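Local atomic coordinates of malonyl CoA-acyl carrier protein transacylase (Clostridium perfringens, PDB entry 3PTW), a protein that probably catalyses transfer of the malonyl group from coenzyme A to acyl carrier protein, the step that supplies extender units for fatty acid synthesis. Residues A[58-63]-A[112-117]; A[209-214]-A[240-245]; A[31-36]-A[66-71]. All coordinates share one frame; numbering follows the deposited sequence.

How the contacts relate
Contact 3 opens first along the chain: helix 27-40 meets helix 59-79 and closes a connection that contains helix 44-49. Before it closes, contact 1 opens at 58-63, on the first turn of the same helix 59-79, and it closes at 112-117 on helix 106-122. Contacts 1 and 3 therefore cross, and they meet where Val-113 packs on Ile-67. Contact 2 follows in series, joining helix 204-214 to helix 241-248 across the segment that holds strands 225-228 and 233-234. Leu-112, Lys-115 and Arg-116 pack on its 209-214 side. Five helices are thereby linked through three near-antiparallel pairings, all within the acyl transferase domain.

Contact 1: A[58-63]-A[112-117]; sequences KTEFTQ and LVKKRG
Gly-117 and Glu-60 stand backbone to backbone, their CA atoms 4.0 Å apart, and this approach divides the contact into a tight half and a looser one. The short helical segments run nearly antiparallel, at 154°, with axes only 7.1 Å apart. Such closeness is possible because Gly-117 presents no side chain to the other helix. On the tight, buried side, Thr-59 OG1 donates to Gly-117 O over 2.7 Å, coming from above the carbonyl plane. Gln-63 reaches across from the next turn, its extended chain passing Gly-117 CA. Its OE1 receives Arg-116 NH1 at 2.9 Å, with a fairly straight N-H...O angle of 158°. The oxygen lies in the guanidinium plane, but the donor meets the carbonyl broadside and above the amide plane, the two flat groups being tilted against each other. Val-113 completes this half by laying CG2 against the backbone of Gln-63, 3.7 Å from its C atom.

The other edge is partly exposed and is held by charge. The Lys-114 chain is extended until a turn at its last torsion (chi4 78°) brings NZ within reach of both Glu-60 and Phe-61. NZ forms a salt bridge with Glu-60 OE2 at 3.2 Å, from above the carboxylate plane, and an off-centre cation-pi contact 3.8 Å from the Phe-61 ring centroid. Lys-118 is a second cationic partner of the same OE2.

Beyond the helix pair, Arg-116 NH2 bonds to Ser-91 OG and Gln-248 OE1, while NH1 bonds to Gln-63. Ser-91 lies in a GxSxG sequence consistent with a nucleophile elbow, and an arginine beside such a serine is consistent with the active site of related malonyl transferases, in which such an arginine pairs with the malonyl carboxylate.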
loop_
_atom_site.group_PDB
_atom_site.type_symbol
_atom_site.label_atom_id
_atom_site.label_comp_id
_atom_site.label_asym_id
_atom_site.label_seq_id
_atom_site.Cartn_x
_atom_site.Cartn_y
_atom_site.Cartn_z
ATOM N N LYS A 58 1.333 -15.352 3.221
ATOM C CA LYS A 58 0.516 -15.763 2.079
ATOM C C LYS A 58 -0.433 -14.614 1.714
ATOM O O LYS A 58 -1.277 -14.223 2.518
ATOM C CB LYS A 58 -0.247 -17.056 2.400
ATOM C CG LYS A 58 0.357 -18.361 1.821
ATOM C CD LYS A 58 1.897 -18.450 1.882
ATOM C CE LYS A 58 2.428 -18.821 3.270
ATOM N NZ LYS A 58 2.049 -20.206 3.677
ATOM N N THR A 59 -0.287 -14.083 0.501
ATOM C CA THR A 59 -0.932 -12.820 0.107
ATOM C C THR A 59 -2.457 -12.765 0.348
ATOM O O THR A 59 -2.976 -11.761 0.862
ATOM C CB THR A 59 -0.563 -12.404 -1.347
ATOM O OG1 THR A 59 -1.449 -13.028 -2.286
ATOM C CG2 THR A 59 0.865 -12.799 -1.674
ATOM N N GLU A 60 -3.171 -13.836 -0.007
ATOM C CA GLU A 60 -4.585 -13.956 0.372
ATOM C C GLU A 60 -4.861 -13.579 1.841
ATOM O O GLU A 60 -5.860 -12.920 2.155
ATOM C CB GLU A 60 -5.109 -15.357 0.102
ATOM C CG GLU A 60 -6.598 -15.462 0.390
ATOM C CD GLU A 60 -7.143 -16.855 0.241
ATOM O OE1 GLU A 60 -6.448 -17.712 -0.333
ATOM O OE2 GLU A 60 -8.284 -17.087 0.695
ATOM N N PHE A 61 -3.963 -13.981 2.734
ATOM C CA PHE A 61 -4.119 -13.708 4.155
ATOM C C PHE A 61 -3.412 -12.437 4.639
ATOM O O PHE A 61 -3.920 -11.759 5.529
ATOM C CB PHE A 61 -3.712 -14.934 4.971
ATOM C CG PHE A 61 -4.690 -16.061 4.863
ATOM C CD1 PHE A 61 -5.733 -16.176 5.780
ATOM C CD2 PHE A 61 -4.603 -16.989 3.820
ATOM C CE1 PHE A 61 -6.663 -17.201 5.675
ATOM C CE2 PHE A 61 -5.541 -18.036 3.707
ATOM C CZ PHE A 61 -6.560 -18.141 4.630
ATOM N N THR A 62 -2.258 -12.126 4.052
ATOM C CA THR A 62 -1.528 -10.889 4.319
ATOM C C THR A 62 -2.407 -9.648 4.175
ATOM O O THR A 62 -2.344 -8.729 5.010
ATOM C CB THR A 62 -0.319 -10.724 3.347
ATOM O OG1 THR A 62 0.424 -11.941 3.279
ATOM C CG2 THR A 62 0.605 -9.598 3.798
ATOM N N GLN A 63 -3.221 -9.625 3.113
ATOM C CA GLN A 63 -3.964 -8.424 2.759
ATOM C C GLN A 63 -5.037 -8.059 3.820
ATOM O O GLN A 63 -4.998 -6.947 4.349
ATOM C CB GLN A 63 -4.483 -8.470 1.301
ATOM C CG GLN A 63 -3.353 -8.568 0.238
ATOM C CD GLN A 63 -3.769 -8.197 -1.202
ATOM O OE1 GLN A 63 -4.885 -7.754 -1.469
ATOM N NE2 GLN A 63 -2.857 -8.398 -2.130
ATOM N N LEU A 112 -13.072 -8.040 0.822
ATOM C CA LEU A 112 -12.646 -7.791 -0.552
ATOM C C LEU A 112 -11.150 -8.048 -0.785
ATOM O O LEU A 112 -10.768 -8.695 -1.773
ATOM C CB LEU A 112 -13.002 -6.359 -0.969
ATOM C CG LEU A 112 -12.757 -5.980 -2.429
ATOM C CD1 LEU A 112 -13.606 -6.836 -3.364
ATOM C CD2 LEU A 112 -13.050 -4.500 -2.639
ATOM N N VAL A 113 -10.304 -7.554 0.118
ATOM C CA VAL A 113 -8.859 -7.673 -0.093
ATOM C C VAL A 113 -8.334 -9.104 0.077
ATOM O O VAL A 113 -7.295 -9.460 -0.487
ATOM C CB VAL A 113 -8.025 -6.673 0.741
ATOM C CG1 VAL A 113 -8.350 -5.211 0.329
ATOM C CG2 VAL A 113 -8.198 -6.924 2.244
ATOM N N LYS A 114 -9.061 -9.918 0.831
ATOM C CA LYS A 114 -8.736 -11.334 0.939
ATOM C C LYS A 114 -8.910 -11.969 -0.444
ATOM O O LYS A 114 -8.038 -12.703 -0.906
ATOM C CB LYS A 114 -9.616 -12.015 1.993
ATOM C CG LYS A 114 -9.408 -13.513 2.135
ATOM C CD LYS A 114 -10.269 -14.060 3.285
ATOM C CE LYS A 114 -10.431 -15.576 3.191
ATOM N NZ LYS A 114 -9.205 -16.256 3.675
ATOM N N LYS A 115 -10.024 -11.649 -1.105
ATOM C CA LYS A 115 -10.293 -12.154 -2.445
ATOM C C LYS A 115 -9.259 -11.655 -3.445
ATOM O O LYS A 115 -8.749 -12.429 -4.245
ATOM C CB LYS A 115 -11.730 -11.817 -2.888
ATOM C CG LYS A 115 -12.789 -12.649 -2.147
ATOM C CD LYS A 115 -14.157 -12.568 -2.811
ATOM C CE LYS A 115 -15.287 -13.123 -1.922
ATOM N NZ LYS A 115 -15.557 -12.274 -0.685
ATOM N N ARG A 116 -8.945 -10.362 -3.368
ATOM C CA ARG A 116 -7.952 -9.706 -4.209
ATOM C C ARG A 116 -6.589 -10.379 -4.078
ATOM O O ARG A 116 -5.929 -10.669 -5.075
ATOM C CB ARG A 116 -7.848 -8.229 -3.812
ATOM C CG ARG A 116 -6.703 -7.432 -4.462
ATOM C CD ARG A 116 -6.682 -6.014 -3.855
ATOM N NE ARG A 116 -5.773 -5.086 -4.525
ATOM C CZ ARG A 116 -4.483 -4.933 -4.218
ATOM N NH1 ARG A 116 -3.924 -5.676 -3.273
ATOM N NH2 ARG A 116 -3.743 -4.056 -4.891
ATOM N N GLY A 117 -6.179 -10.620 -2.839
ATOM C CA GLY A 117 -4.880 -11.214 -2.553
ATOM C C GLY A 117 -4.786 -12.591 -3.148
ATOM O O GLY A 117 -3.746 -12.964 -3.702
#

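Contact 2: A[209-214]-A[240-245]; sequences KLEDEL and NIIELL
Leu-214 and Ile-242 have the closest pair of CA atoms, 6.2 Å apart, where two helix ends pass in nearly opposite directions. Their short axes make an angle of 153° and come no nearer than 9.6 Å, a spacing filled by branched aliphatic side chains, with no hydrogen bond across. Leu-214 is the central wedge. Its CB sits 3.9 Å from Ile-242 CG1 and about as far from CG2, so the base of the leucine rests against both branches of the isoleucine. Further out, CD1 presses on Leu-245 CB at 3.7 Å and also meets the carbonyl O of Ile-242. The two leucine side chains cross at about a right angle, and their CD2 methyls touch at 3.8 Å. One turn earlier, Leu-210 sends CD2 to the carbonyl O of Leu-245 at 3.5 Å. At the start of the second helix, Asn-240 acts as N-cap, its OD1 accepting from Glu-243 N at 3.1 Å. Tyr-95 of helix 93-100 packs on both Leu-210 and Leu-245. The arrangement is antiparallel helix packing within an alpha/beta fold, the chain between the two helices supplying strand 233-234 at the mixed sheet's edge and its antiparallel neighbour 225-228.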
loop_
_atom_site.group_PDB
_atom_site.type_symbol
_atom_site.label_atom_id
_atom_site.label_comp_id
_atom_site.label_asym_id
_atom_site.label_seq_id
_atom_site.Cartn_x
_atom_site.Cartn_y
_atom_site.Cartn_z
ATOM N N LYS A 209 -11.275 -10.753 -12.205
ATOM C CA LYS A 209 -11.914 -11.388 -11.040
ATOM C C LYS A 209 -12.222 -10.380 -9.940
ATOM O O LYS A 209 -13.249 -10.472 -9.280
ATOM C CB LYS A 209 -11.054 -12.518 -10.481
ATOM C CG LYS A 209 -11.135 -13.817 -11.275
ATOM C CD LYS A 209 -10.243 -14.873 -10.620
ATOM C CE LYS A 209 -9.882 -15.997 -11.579
ATOM N NZ LYS A 209 -10.686 -17.218 -11.339
ATOM N N LEU A 210 -11.330 -9.415 -9.766
ATOM C CA LEU A 210 -11.507 -8.366 -8.774
ATOM C C LEU A 210 -12.660 -7.437 -9.177
ATOM O O LEU A 210 -13.494 -7.071 -8.332
ATOM C CB LEU A 210 -10.202 -7.595 -8.586
ATOM C CG LEU A 210 -10.180 -6.408 -7.627
ATOM C CD1 LEU A 210 -10.559 -6.847 -6.205
ATOM C CD2 LEU A 210 -8.799 -5.734 -7.676
ATOM N N GLU A 211 -12.719 -7.097 -10.465
ATOM C CA GLU A 211 -13.832 -6.317 -11.030
ATOM C C GLU A 211 -15.187 -6.949 -10.688
ATOM O O GLU A 211 -16.091 -6.272 -10.190
ATOM C CB GLU A 211 -13.684 -6.181 -12.548
ATOM C CG GLU A 211 -14.854 -5.506 -13.253
ATOM C CD GLU A 211 -14.588 -5.253 -14.734
ATOM O OE1 GLU A 211 -13.952 -6.097 -15.387
ATOM O OE2 GLU A 211 -15.015 -4.198 -15.253
ATOM N N ASP A 212 -15.318 -8.244 -10.951
ATOM C CA ASP A 212 -16.573 -8.968 -10.653
ATOM C C ASP A 212 -16.945 -8.866 -9.180
ATOM O O ASP A 212 -18.105 -8.629 -8.844
ATOM C CB ASP A 212 -16.496 -10.425 -11.122
ATOM C CG ASP A 212 -16.552 -10.547 -12.634
ATOM O OD1 ASP A 212 -16.077 -11.571 -13.180
ATOM O OD2 ASP A 212 -17.066 -9.605 -13.288
ATOM N N GLU A 213 -15.958 -9.028 -8.311
ATOM C CA GLU A 213 -16.152 -8.866 -6.860
ATOM C C GLU A 213 -16.519 -7.433 -6.457
ATOM O O GLU A 213 -17.473 -7.216 -5.705
ATOM C CB GLU A 213 -14.887 -9.303 -6.107
ATOM C CG GLU A 213 -14.624 -10.805 -6.155
ATOM C CD GLU A 213 -15.843 -11.633 -5.767
ATOM O OE1 GLU A 213 -16.497 -11.314 -4.742
ATOM O OE2 GLU A 213 -16.139 -12.595 -6.509
ATOM N N LEU A 214 -15.748 -6.463 -6.946
ATOM C CA LEU A 214 -16.053 -5.045 -6.725
ATOM C C LEU A 214 -17.503 -4.690 -7.092
ATOM O O LEU A 214 -18.166 -3.987 -6.339
ATOM C CB LEU A 214 -15.051 -4.130 -7.465
ATOM C CG LEU A 214 -13.644 -3.967 -6.864
ATOM C CD1 LEU A 214 -12.645 -3.434 -7.899
ATOM C CD2 LEU A 214 -13.663 -3.039 -5.622
ATOM N N ASN A 240 -14.294 6.494 -12.168
ATOM C CA ASN A 240 -14.848 5.191 -11.845
ATOM C C ASN A 240 -13.970 4.446 -10.835
ATOM O O ASN A 240 -12.893 3.953 -11.179
ATOM C CB ASN A 240 -15.026 4.364 -13.115
ATOM C CG ASN A 240 -15.868 3.121 -12.887
ATOM O OD1 ASN A 240 -15.550 2.267 -12.049
ATOM N ND2 ASN A 240 -16.947 3.011 -13.642
ATOM N N ILE A 241 -14.437 4.359 -9.595
ATOM C CA ILE A 241 -13.651 3.740 -8.528
ATOM C C ILE A 241 -13.275 2.276 -8.827
ATOM O O ILE A 241 -12.101 1.909 -8.750
ATOM C CB ILE A 241 -14.339 3.879 -7.148
ATOM C CG1 ILE A 241 -14.333 5.343 -6.710
ATOM C CG2 ILE A 241 -13.641 3.011 -6.086
ATOM C CD1 ILE A 241 -15.201 5.615 -5.508
ATOM N N ILE A 242 -14.269 1.460 -9.171
ATOM C CA ILE A 242 -14.050 0.055 -9.543
ATOM C C ILE A 242 -12.946 -0.116 -10.592
ATOM O O ILE A 242 -12.102 -1.007 -10.476
ATOM C CB ILE A 242 -15.374 -0.606 -10.019
ATOM C CG1 ILE A 242 -16.355 -0.737 -8.840
ATOM C CG2 ILE A 242 -15.117 -1.966 -10.713
ATOM C CD1 ILE A 242 -17.819 -0.562 -9.238
ATOM N N GLU A 243 -12.935 0.751 -11.594
ATOM C CA GLU A 243 -11.972 0.639 -12.688
ATOM C C GLU A 243 -10.572 1.020 -12.239
ATOM O O GLU A 243 -9.608 0.381 -12.631
ATOM C CB GLU A 243 -12.409 1.492 -13.874
ATOM C CG GLU A 243 -11.366 1.708 -14.934
ATOM C CD GLU A 243 -11.591 3.016 -15.668
ATOM O OE1 GLU A 243 -10.769 3.947 -15.474
ATOM O OE2 GLU A 243 -12.606 3.118 -16.407
ATOM N N LEU A 244 -10.466 2.071 -11.428
ATOM C CA LEU A 244 -9.178 2.470 -10.852
ATOM C C LEU A 244 -8.600 1.399 -9.921
ATOM O O LEU A 244 -7.391 1.315 -9.751
ATOM C CB LEU A 244 -9.309 3.796 -10.116
ATOM C CG LEU A 244 -8.797 5.078 -10.809
ATOM C CD1 LEU A 244 -8.704 5.007 -12.331
ATOM C CD2 LEU A 244 -9.637 6.252 -10.391
ATOM N N LEU A 245 -9.476 0.588 -9.340
ATOM C CA LEU A 245 -9.072 -0.472 -8.408
ATOM C C LEU A 245 -8.785 -1.749 -9.201
ATOM O O LEU A 245 -7.898 -2.542 -8.861
ATOM C CB LEU A 245 -10.179 -0.699 -7.381
ATOM C CG LEU A 245 -10.051 -0.332 -5.897
ATOM C CD1 LEU A 245 -9.009 0.738 -5.582
ATOM C CD2 LEU A 245 -11.422 0.018 -5.330
#

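Contact 3: A[31-36]-A[66-71]; sequences EVFKRS and IITTNM
Thr-68 presents its methyl group squarely to the face of the Phe-33 ring. CG2 stands 3.8 Å from the ring centroid and only 7° off the ring normal, a CH-pi contact over the centre and not at the rim. The torsion of Thr-68 sets up both of its roles: with CG2 anti to the backbone N and OG1 beside that N (chi1 -57°), the methyl is turned to the ring and the hydroxyl to Ser-36. Ser-36 OG donates to Thr-68 OG1 at 2.7 Å, and Thr-68 OG1 is in turn bonded to Pro-64 O one turn back, so that this buried pair of hydroxyls is satisfied in relay, ending on a helix carbonyl. The Ser-36 CB lies 3.6 Å from the same methyl, so CG2 is held between the aromatic face and the serine.

Val-32 and Met-71 extend the packing toward the other end. Their side chains cross at about a right angle, with Val-32 CG1 reaching Met-71 CG at 3.8 Å. The same CG1 methyl also rests on Thr-68 O at 3.7 Å. Beside the ring, Thr-69 OG1 approaches Phe-33 CZ obliquely at 3.8 Å. The segments supporting these side chains run close to antiparallel, at 152°, their axes 9.3 Å apart.

Helix 44-49 covers one flank, where the Phe-49 ring meets that of Phe-33 and Met-44 touches Ser-36 and Thr-68. Helix 59-79 continues the packing inward: Met-71 also touches Phe-106 of helix 106-122 and Ile-99 of helix 93-100, while Asn-70 ND2 bonds to Ala-9 O, just past strand 4-8 of the mixed sheet.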
loop_
_atom_site.group_PDB
_atom_site.type_symbol
_atom_site.label_atom_id
_atom_site.label_comp_id
_atom_site.label_asym_id
_atom_site.label_seq_id
_atom_site.Cartn_x
_atom_site.Cartn_y
_atom_site.Cartn_z
ATOM N N GLU A 31 -12.033 -3.708 19.258
ATOM C CA GLU A 31 -13.319 -3.841 18.571
ATOM C C GLU A 31 -13.144 -4.052 17.063
ATOM O O GLU A 31 -13.902 -4.809 16.442
ATOM C CB GLU A 31 -14.201 -2.617 18.864
ATOM C CG GLU A 31 -15.562 -2.602 18.163
ATOM C CD GLU A 31 -16.501 -1.518 18.689
ATOM O OE1 GLU A 31 -17.734 -1.725 18.620
ATOM O OE2 GLU A 31 -16.019 -0.465 19.176
ATOM N N VAL A 32 -12.142 -3.398 16.480
ATOM C CA VAL A 32 -11.879 -3.557 15.053
ATOM C C VAL A 32 -11.489 -4.993 14.697
ATOM O O VAL A 32 -11.905 -5.517 13.651
ATOM C CB VAL A 32 -10.836 -2.544 14.534
ATOM C CG1 VAL A 32 -10.307 -2.967 13.173
ATOM C CG2 VAL A 32 -11.458 -1.161 14.448
ATOM N N PHE A 33 -10.704 -5.627 15.566
ATOM C CA PHE A 33 -10.286 -7.015 15.356
ATOM C C PHE A 33 -11.461 -7.965 15.479
ATOM O O PHE A 33 -11.585 -8.919 14.702
ATOM C CB PHE A 33 -9.152 -7.411 16.317
ATOM C CG PHE A 33 -7.794 -7.130 15.770
ATOM C CD1 PHE A 33 -7.079 -8.122 15.104
ATOM C CD2 PHE A 33 -7.245 -5.850 15.861
ATOM C CE1 PHE A 33 -5.826 -7.855 14.558
ATOM C CE2 PHE A 33 -5.993 -5.575 15.324
ATOM C CZ PHE A 33 -5.281 -6.590 14.663
ATOM N N LYS A 34 -12.324 -7.688 16.458
ATOM C CA LYS A 34 -13.562 -8.440 16.656
ATOM C C LYS A 34 -14.422 -8.423 15.384
ATOM O O LYS A 34 -14.904 -9.462 14.937
ATOM C CB LYS A 34 -14.342 -7.870 17.850
ATOM C CG LYS A 34 -14.332 -8.735 19.106
ATOM C CD LYS A 34 -12.985 -8.782 19.798
ATOM C CE LYS A 34 -13.011 -9.766 20.962
ATOM N NZ LYS A 34 -11.635 -10.218 21.316
ATOM N N ARG A 35 -14.572 -7.245 14.791
ATOM C CA ARG A 35 -15.389 -7.064 13.596
ATOM C C ARG A 35 -14.786 -7.753 12.363
ATOM O O ARG A 35 -15.514 -8.241 11.492
ATOM C CB ARG A 35 -15.581 -5.573 13.322
ATOM C CG ARG A 35 -16.521 -4.869 14.296
ATOM C CD ARG A 35 -16.360 -3.354 14.214
ATOM N NE ARG A 35 -16.659 -2.817 12.882
ATOM C CZ ARG A 35 -16.252 -1.633 12.423
ATOM N NH1 ARG A 35 -16.586 -1.249 11.191
ATOM N NH2 ARG A 35 -15.510 -0.833 13.177
ATOM N N SER A 36 -13.454 -7.778 12.293
ATOM C CA SER A 36 -12.763 -8.371 11.160
ATOM C C SER A 36 -12.941 -9.877 11.216
ATOM O O SER A 36 -13.230 -10.525 10.198
ATOM C CB SER A 36 -11.277 -7.998 11.167
ATOM O OG SER A 36 -10.633 -8.529 10.016
ATOM N N ILE A 66 -3.210 -7.019 7.196
ATOM C CA ILE A 66 -2.723 -5.628 7.215
ATOM C C ILE A 66 -3.863 -4.608 7.278
ATOM O O ILE A 66 -3.813 -3.653 8.061
ATOM C CB ILE A 66 -1.782 -5.352 6.016
ATOM C CG1 ILE A 66 -0.483 -6.136 6.213
ATOM C CG2 ILE A 66 -1.521 -3.842 5.826
ATOM C CD1 ILE A 66 0.487 -6.026 5.090
ATOM N N ILE A 67 -4.903 -4.838 6.482
ATOM C CA ILE A 67 -6.050 -3.942 6.431
ATOM C C ILE A 67 -6.697 -3.768 7.811
ATOM O O ILE A 67 -7.052 -2.647 8.190
ATOM C CB ILE A 67 -7.083 -4.414 5.375
ATOM C CG1 ILE A 67 -6.523 -4.221 3.956
ATOM C CG2 ILE A 67 -8.425 -3.695 5.553
ATOM C CD1 ILE A 67 -6.122 -2.795 3.600
ATOM N N THR A 68 -6.825 -4.882 8.539
ATOM C CA THR A 68 -7.361 -4.898 9.901
ATOM C C THR A 68 -6.454 -4.146 10.859
ATOM O O THR A 68 -6.922 -3.383 11.699
ATOM C CB THR A 68 -7.516 -6.363 10.450
ATOM O OG1 THR A 68 -8.356 -7.127 9.574
ATOM C CG2 THR A 68 -8.123 -6.353 11.853
ATOM N N THR A 69 -5.160 -4.406 10.745
ATOM C CA THR A 69 -4.150 -3.772 11.579
ATOM C C THR A 69 -4.131 -2.250 11.367
ATOM O O THR A 69 -4.173 -1.480 12.342
ATOM C CB THR A 69 -2.784 -4.449 11.345
ATOM O OG1 THR A 69 -2.828 -5.767 11.921
ATOM C CG2 THR A 69 -1.633 -3.653 11.973
ATOM N N ASN A 70 -4.101 -1.834 10.100
ATOM C CA ASN A 70 -4.205 -0.416 9.713
ATOM C C ASN A 70 -5.440 0.282 10.310
ATOM O O ASN A 70 -5.354 1.418 10.778
ATOM C CB ASN A 70 -4.188 -0.260 8.179
ATOM C CG ASN A 70 -2.830 -0.612 7.548
ATOM O OD1 ASN A 70 -1.886 -0.960 8.245
ATOM N ND2 ASN A 70 -2.736 -0.517 6.217
ATOM N N MET A 71 -6.573 -0.420 10.316
ATOM C CA MET A 71 -7.827 0.139 10.812
ATOM C C MET A 71 -7.833 0.259 12.345
ATOM O O MET A 71 -8.228 1.294 12.894
ATOM C CB MET A 71 -8.999 -0.721 10.323
ATOM C CG MET A 71 -10.391 -0.148 10.579
ATOM S SD MET A 71 -10.750 1.449 9.797
ATOM C CE MET A 71 -12.495 1.590 10.182
#